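Local coordinates for protein P-granule scaffold (Caenorhabditis japonica, PDB 5W4A) that is a scaffold of germ (P) granules, probably supporting granule assembly and mRNA repression through this largely helical N-terminal domain, at residues Tyr17-Pro20 and Asn21-Leu24; Tyr173-Thr176 and Lys177-Leu181. One frame throughout, in Å; residues are numbered along the deposited sequence.

Contact 1. Residues Tyr17-Pro20 and Asn21-Leu24; sequences YFFP and NLAL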
ATOM      1  N   TYR C  17       2.129 -14.061  -7.292  1.00 15.15           N
ATOM      2  CA  TYR C  17       0.730 -14.209  -7.694  1.00 14.65           C
ATOM      3  C   TYR C  17       0.625 -14.376  -9.209  1.00 14.39           C
ATOM      4  O   TYR C  17      -0.004 -15.323  -9.699  1.00 15.41           O
ATOM      5  CB  TYR C  17      -0.138 -13.004  -7.236  1.00 15.11           C
ATOM      6  CG  TYR C  17      -1.492 -13.143  -7.827  1.00 14.49           C
ATOM      7  CD1 TYR C  17      -2.363 -14.141  -7.389  1.00 16.62           C
ATOM      8  CD2 TYR C  17      -1.871 -12.364  -8.914  1.00 15.85           C
ATOM      9  CE1 TYR C  17      -3.562 -14.377  -8.013  1.00 18.30           C
ATOM     10  CE2 TYR C  17      -3.075 -12.574  -9.536  1.00 18.44           C
ATOM     11  CZ  TYR C  17      -3.919 -13.580  -9.082  1.00 18.68           C
ATOM     12  OH  TYR C  17      -5.124 -13.818  -9.677  1.00 20.39           O
ATOM     13  N   PHE C  18       1.270 -13.479  -9.962  1.00 15.63           N
ATOM     14  CA  PHE C  18       1.023 -13.357 -11.402  1.00 15.80           C
ATOM     15  C   PHE C  18       1.823 -14.352 -12.243  1.00 19.15           C
ATOM     16  O   PHE C  18       1.462 -14.594 -13.397  1.00 17.00           O
ATOM     17  CB  PHE C  18       1.362 -11.937 -11.873  1.00 14.80           C
ATOM     18  CG  PHE C  18       0.385 -10.881 -11.419  1.00 16.70           C
ATOM     19  CD1 PHE C  18       0.643 -10.103 -10.296  1.00 16.25           C
ATOM     20  CD2 PHE C  18      -0.799 -10.658 -12.131  1.00 18.59           C
ATOM     21  CE1 PHE C  18      -0.258  -9.137  -9.886  1.00 15.73           C
ATOM     22  CE2 PHE C  18      -1.693  -9.684 -11.724  1.00 19.90           C
ATOM     23  CZ  PHE C  18      -1.437  -8.936 -10.594  1.00 18.46           C
ATOM     24  N   PHE C  19       2.905 -14.930 -11.705  1.00 15.69           N
ATOM     25  CA  PHE C  19       3.853 -15.724 -12.501  1.00 16.51           C
ATOM     26  C   PHE C  19       4.235 -17.063 -11.847  1.00 17.32           C
ATOM     27  O   PHE C  19       5.412 -17.424 -11.796  1.00 17.33           O
ATOM     28  CB  PHE C  19       5.110 -14.894 -12.760  1.00 18.33           C
ATOM     29  CG  PHE C  19       4.849 -13.614 -13.531  1.00 19.12           C
ATOM     30  CD1 PHE C  19       4.547 -13.665 -14.865  1.00 18.95           C
ATOM     31  CD2 PHE C  19       4.875 -12.377 -12.884  1.00 19.91           C
ATOM     32  CE1 PHE C  19       4.296 -12.480 -15.592  1.00 19.56           C
ATOM     33  CE2 PHE C  19       4.623 -11.205 -13.590  1.00 19.29           C
ATOM     34  CZ  PHE C  19       4.330 -11.277 -14.949  1.00 19.27           C
ATOM     35  N   PRO C  20       3.270 -17.844 -11.380  1.00 15.73           N
ATOM     36  CA  PRO C  20       3.669 -19.119 -10.731  1.00 16.94           C
ATOM     37  C   PRO C  20       4.420 -20.102 -11.623  1.00 18.92           C
ATOM     38  O   PRO C  20       5.368 -20.739 -11.139  1.00 18.75           O
ATOM     39  CB  PRO C  20       2.332 -19.705 -10.268  1.00 17.88           C
ATOM     40  CG  PRO C  20       1.299 -19.048 -11.100  1.00 21.60           C
ATOM     41  CD  PRO C  20       1.801 -17.674 -11.345  1.00 16.19           C
ATOM     42  N   ASN C  21       4.044 -20.262 -12.902  1.00 18.33           N
ATOM     43  CA  ASN C  21       4.771 -21.233 -13.720  1.00 18.37           C
ATOM     44  C   ASN C  21       6.166 -20.720 -14.070  1.00 21.18           C
ATOM     45  O   ASN C  21       7.085 -21.528 -14.254  1.00 18.80           O
ATOM     46  CB  ASN C  21       3.965 -21.567 -14.981  1.00 19.97           C
ATOM     47  CG  ASN C  21       4.477 -22.803 -15.692  1.00 22.85           C
ATOM     48  OD1 ASN C  21       4.838 -23.803 -15.052  1.00 26.95           O
ATOM     49  ND2 ASN C  21       4.469 -22.764 -17.024  1.00 26.19           N
ATOM     50  N   LEU C  22       6.359 -19.396 -14.140  1.00 18.95           N
ATOM     51  CA  LEU C  22       7.702 -18.856 -14.357  1.00 17.29           C
ATOM     52  C   LEU C  22       8.588 -19.136 -13.153  1.00 18.39           C
ATOM     53  O   LEU C  22       9.763 -19.504 -13.299  1.00 18.06           O
ATOM     54  CB  LEU C  22       7.628 -17.353 -14.636  1.00 18.23           C
ATOM     55  CG  LEU C  22       8.954 -16.606 -14.809  1.00 21.85           C
ATOM     56  CD1 LEU C  22       9.669 -17.090 -16.050  1.00 26.81           C
ATOM     57  CD2 LEU C  22       8.723 -15.105 -14.916  1.00 22.13           C
ATOM     58  N   ALA C  23       8.051 -18.920 -11.952  1.00 19.23           N
ATOM     59  CA  ALA C  23       8.798 -19.220 -10.739  1.00 17.07           C
ATOM     60  C   ALA C  23       9.193 -20.694 -10.690  1.00 18.39           C
ATOM     61  O   ALA C  23      10.338 -21.031 -10.394  1.00 18.26           O
ATOM     62  CB  ALA C  23       7.955 -18.838  -9.528  1.00 17.87           C
ATOM     63  N   LEU C  24       8.239 -21.580 -10.939  1.00 15.88           N
ATOM     64  CA  LEU C  24       8.518 -23.002 -10.909  1.00 18.01           C
ATOM     65  C   LEU C  24       9.559 -23.365 -11.957  1.00 19.70           C
ATOM     66  O   LEU C  24      10.481 -24.144 -11.678  1.00 20.56           O
ATOM     67  CB  LEU C  24       7.228 -23.786 -11.157  1.00 20.35           C
ATOM     68  CG  LEU C  24       7.415 -25.313 -11.229  1.00 23.85           C
ATOM     69  CD1 LEU C  24       8.035 -25.874  -9.932  1.00 22.43           C
ATOM     70  CD2 LEU C  24       6.085 -25.983 -11.499  1.00 28.53           C
TER
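F19 O accepts a hydrogen bond from A23 N at 3.0 Å, with an N-H...O angle of 168°; with its non-helical backbone (phi -133°) just before helix 20-28, F19 is the N-cap. P20 follows in the first turn, where its ring nitrogen has no hydrogen to give and none is needed, and P20 O takes a hydrogen bond from L24 N at 3.0 Å. Together the two bonds set the helix going directly after the loop.

The apolar part of the contact is small. F19 CB lies 4.0 Å from L22 CB, and the ring swings beyond it because CG stands anti to the carbonyl carbon (chi1 -61°), which carries the phenyl group off the new helix. L22 CD2 meets that ring obliquely. A23 CB approaches P20 O to 3.6 Å, the methyl group lying beside that carbonyl. The polar end of N21 turns to another part of the chain, with ND2 donating to I63 O.

Strand 9-11 packs against the start of the helix: F11 touches P20, A23 and L24, and V9 also meets the proline ring. F19 and L22 are both met by F170 of helix 169-179, while F19 also touches T80 of helix 71-84, placing this turn between the small two-stranded sheet and the helical body.

Contact 2. Residues Tyr173-Thr176 and Lys177-Leu181; sequences YVFT and KILGL. With EDO (1,2-ethanediol), chain T; EDO (1,2-ethanediol), chain Q.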
ATOM      1  N   TYR C 173       9.160  -7.016 -10.261  1.00 16.58           N
ATOM      2  CA  TYR C 173      10.390  -7.089 -11.052  1.00 18.11           C
ATOM      3  C   TYR C 173      10.127  -7.645 -12.446  1.00 17.38           C
ATOM      4  O   TYR C 173      10.622  -7.100 -13.441  1.00 18.47           O
ATOM      5  CB  TYR C 173      11.434  -7.935 -10.317  1.00 16.42           C
ATOM      6  CG  TYR C 173      12.777  -7.906 -11.007  1.00 20.27           C
ATOM      7  CD1 TYR C 173      13.538  -6.738 -10.988  1.00 26.70           C
ATOM      8  CD2 TYR C 173      13.246  -8.986 -11.710  1.00 23.79           C
ATOM      9  CE1 TYR C 173      14.742  -6.658 -11.628  1.00 30.53           C
ATOM     10  CE2 TYR C 173      14.517  -8.924 -12.352  1.00 25.21           C
ATOM     11  CZ  TYR C 173      15.226  -7.748 -12.300  1.00 26.96           C
ATOM     12  OH  TYR C 173      16.451  -7.587 -12.933  1.00 29.40           O
ATOM     13  N   VAL C 174       9.371  -8.744 -12.538  1.00 17.34           N
ATOM     14  CA  VAL C 174       9.041  -9.319 -13.844  1.00 18.61           C
ATOM     15  C   VAL C 174       8.295  -8.309 -14.700  1.00 19.40           C
ATOM     16  O   VAL C 174       8.640  -8.099 -15.869  1.00 18.24           O
ATOM     17  CB  VAL C 174       8.224 -10.610 -13.690  1.00 16.36           C
ATOM     18  CG1 VAL C 174       7.795 -11.148 -15.053  1.00 19.03           C
ATOM     19  CG2 VAL C 174       9.013 -11.712 -12.939  1.00 19.10           C
ATOM     20  N   PHE C 175       7.251  -7.671 -14.150  1.00 18.23           N
ATOM     21  CA  PHE C 175       6.527  -6.655 -14.934  1.00 17.66           C
ATOM     22  C   PHE C 175       7.457  -5.533 -15.381  1.00 18.49           C
ATOM     23  O   PHE C 175       7.358  -5.054 -16.515  1.00 19.06           O
ATOM     24  CB  PHE C 175       5.354  -6.060 -14.140  1.00 18.54           C
ATOM     25  CG  PHE C 175       4.128  -6.960 -14.049  1.00 18.31           C
ATOM     26  CD1 PHE C 175       3.445  -7.356 -15.203  1.00 18.23           C
ATOM     27  CD2 PHE C 175       3.618  -7.373 -12.804  1.00 18.39           C
ATOM     28  CE1 PHE C 175       2.298  -8.166 -15.139  1.00 19.82           C
ATOM     29  CE2 PHE C 175       2.458  -8.169 -12.741  1.00 17.97           C
ATOM     30  CZ  PHE C 175       1.815  -8.578 -13.902  1.00 18.22           C
ATOM     31  N   THR C 176       8.342  -5.074 -14.499  1.00 18.79           N
ATOM     32  CA  THR C 176       9.271  -4.017 -14.871  1.00 19.44           C
ATOM     33  C   THR C 176      10.128  -4.442 -16.055  1.00 19.75           C
ATOM     34  O   THR C 176      10.313  -3.669 -17.008  1.00 22.86           O
ATOM     35  CB  THR C 176      10.136  -3.647 -13.667  1.00 21.44           C
ATOM     36  OG1 THR C 176       9.319  -2.996 -12.676  1.00 21.69           O
ATOM     37  CG2 THR C 176      11.271  -2.725 -14.048  1.00 21.99           C
ATOM     38  N   LYS C 177      10.641  -5.673 -16.026  1.00 19.58           N
ATOM     39  CA  LYS C 177      11.483  -6.174 -17.114  1.00 23.85           C
ATOM     40  C   LYS C 177      10.694  -6.277 -18.416  1.00 24.38           C
ATOM     41  O   LYS C 177      11.156  -5.810 -19.472  1.00 25.13           O
ATOM     42  CB  LYS C 177      12.072  -7.546 -16.738  1.00 23.22           C
ATOM     43  CG  LYS C 177      13.147  -7.541 -15.647  1.00 28.74           C
ATOM     44  CD  LYS C 177      14.495  -7.032 -16.150  1.00 40.73           C
ATOM     45  CE  LYS C 177      15.088  -7.969 -17.190  1.00 40.76           C
ATOM     46  NZ  LYS C 177      16.477  -7.589 -17.563  1.00 44.98           N
ATOM     47  N   ILE C 178       9.492  -6.889 -18.373  1.00 20.89           N
ATOM     48  CA  ILE C 178       8.757  -7.191 -19.602  1.00 22.89           C
ATOM     49  C   ILE C 178       8.135  -5.945 -20.211  1.00 24.19           C
ATOM     50  O   ILE C 178       8.060  -5.821 -21.441  1.00 26.23           O
ATOM     51  CB  ILE C 178       7.693  -8.270 -19.324  1.00 22.90           C
ATOM     52  CG1 ILE C 178       8.386  -9.573 -18.932  1.00 28.86           C
ATOM     53  CG2 ILE C 178       6.748  -8.444 -20.519  1.00 28.41           C
ATOM     54  CD1 ILE C 178       9.189 -10.210 -20.055  1.00 32.91           C
ATOM     55  N   LEU C 179       7.677  -5.010 -19.384  1.00 20.52           N
ATOM     56  CA  LEU C 179       7.034  -3.801 -19.867  1.00 19.87           C
ATOM     57  C   LEU C 179       7.999  -2.651 -20.066  1.00 23.58           C
ATOM     58  O   LEU C 179       7.551  -1.562 -20.434  1.00 26.60           O
ATOM     59  CB  LEU C 179       5.933  -3.378 -18.901  1.00 22.30           C
ATOM     60  CG  LEU C 179       4.818  -4.420 -18.767  1.00 19.97           C
ATOM     61  CD1 LEU C 179       3.840  -3.944 -17.719  1.00 23.70           C
ATOM     62  CD2 LEU C 179       4.139  -4.712 -20.097  1.00 24.01           C
ATOM     63  N   GLY C 180       9.278  -2.842 -19.771  1.00 22.85           N
ATOM     64  CA  GLY C 180      10.256  -1.787 -19.994  1.00 24.75           C
ATOM     65  C   GLY C 180      10.046  -0.584 -19.103  1.00 26.91           C
ATOM     66  O   GLY C 180      10.160   0.558 -19.563  1.00 24.66           O
ATOM     67  N   LEU C 181       9.733  -0.804 -17.831  1.00 22.63           N
ATOM     68  CA  LEU C 181       9.425   0.307 -16.948  1.00 19.91           C
ATOM     69  C   LEU C 181      10.651   0.923 -16.285  1.00 21.23           C
ATOM     70  O   LEU C 181      10.502   1.934 -15.587  1.00 23.62           O
ATOM     71  CB  LEU C 181       8.430  -0.137 -15.855  1.00 23.28           C
ATOM     72  CG  LEU C 181       7.164  -0.790 -16.427  1.00 21.69           C
ATOM     73  CD1 LEU C 181       6.263  -1.263 -15.305  1.00 21.96           C
ATOM     74  CD2 LEU C 181       6.415   0.143 -17.350  1.00 24.75           C
TER
HETATM   75  C1  EDO T 304      10.692  -4.204 -23.152  1.00 56.99           C
HETATM   76  O1  EDO T 304      10.084  -3.823 -24.393  1.00 69.33           O
HETATM   77  C2  EDO T 304      11.045  -5.699 -23.113  1.00 51.80           C
HETATM   78  O2  EDO T 304       9.999  -6.549 -23.626  1.00 54.99           O
HETATM   79  C1  EDO Q 301       5.073  -5.869 -23.751  1.00 51.27           C
HETATM   80  O1  EDO Q 301       6.118  -4.883 -23.836  1.00 65.26           O
HETATM   81  C2  EDO Q 301       5.289  -6.977 -24.778  1.00 56.32           C
HETATM   82  O2  EDO Q 301       6.297  -7.889 -24.325  1.00 58.21           O
HETATM   83  O   HOH W   1      17.249  -9.390 -14.725  1.00 34.35           O
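K177 lies alongside Y173 one turn on in helix 169-179, a helix that closes in a Schellman motif at G180. The evidence for the motif is the positive phi of G180 (66°) and the bond from L181 N to T176 O, 3.0 Å long, in which the donor lies in the carbonyl plane on a lone pair. Upstream, regular helical bonds join K177, I178 and L179 to Y173, V174 and F175.

On the tightly packed side, K177 CG sits over one face of the buried Y173 ring, 4.1 Å from its centroid, a CH-pi contact; the bend at chi2 (-75°) brings CD to within 3.8 Å of Y173 OH. R194 NE is hydrogen-bonded to that hydroxyl. With an alanine here, the methylene chain of K177 would probably lose the ring it lies over, and R194 NE would be left without this hydroxyl partner. V174 CG1 is 4.2 Å from I178 CG1, and F175 CD1 is 4.3 Å from L179 CD1, which meets the ring obliquely. Helices 42-47 and 71-84 pack here, with F43 touching V174 and I178, and L84 touching F175, I178 and L179.

The looser, solvent-linked side holds the exposed G180 and the end of K177, which also makes a cation-pi contact with Y46. I178 O accepts hydrogen bonds from two ethanediols, probably crystallisation additives. A water at the edge of the Y173 ring, in its plane, sits 2.7 Å from Y173 OH and accepts a weak bond from K177 NZ.

How the contacts relate
Contact 1 opens helix 20-28 and contact 2 closes helix 169-179, so one is an N-terminal and the other a C-terminal helix end. Their centres are about 15 Å apart, yet aromatic side chains bridge the interval: F19 CZ comes within 3.5 Å of V174 CG1, and F18 CD1 within 3.6 Å of F175 CE2. F18 and F19 both meet the F175 ring edge-to-face. L22 CD2 adds a contact of 3.9 Å to V174 CG2. Polar bonds reinforce the junction, since D171 OD2 of the later helix accepts hydrogen bonds from the backbone N-H groups of Y17 and F18. The evidence thus points to structural packing between segments distant in sequence.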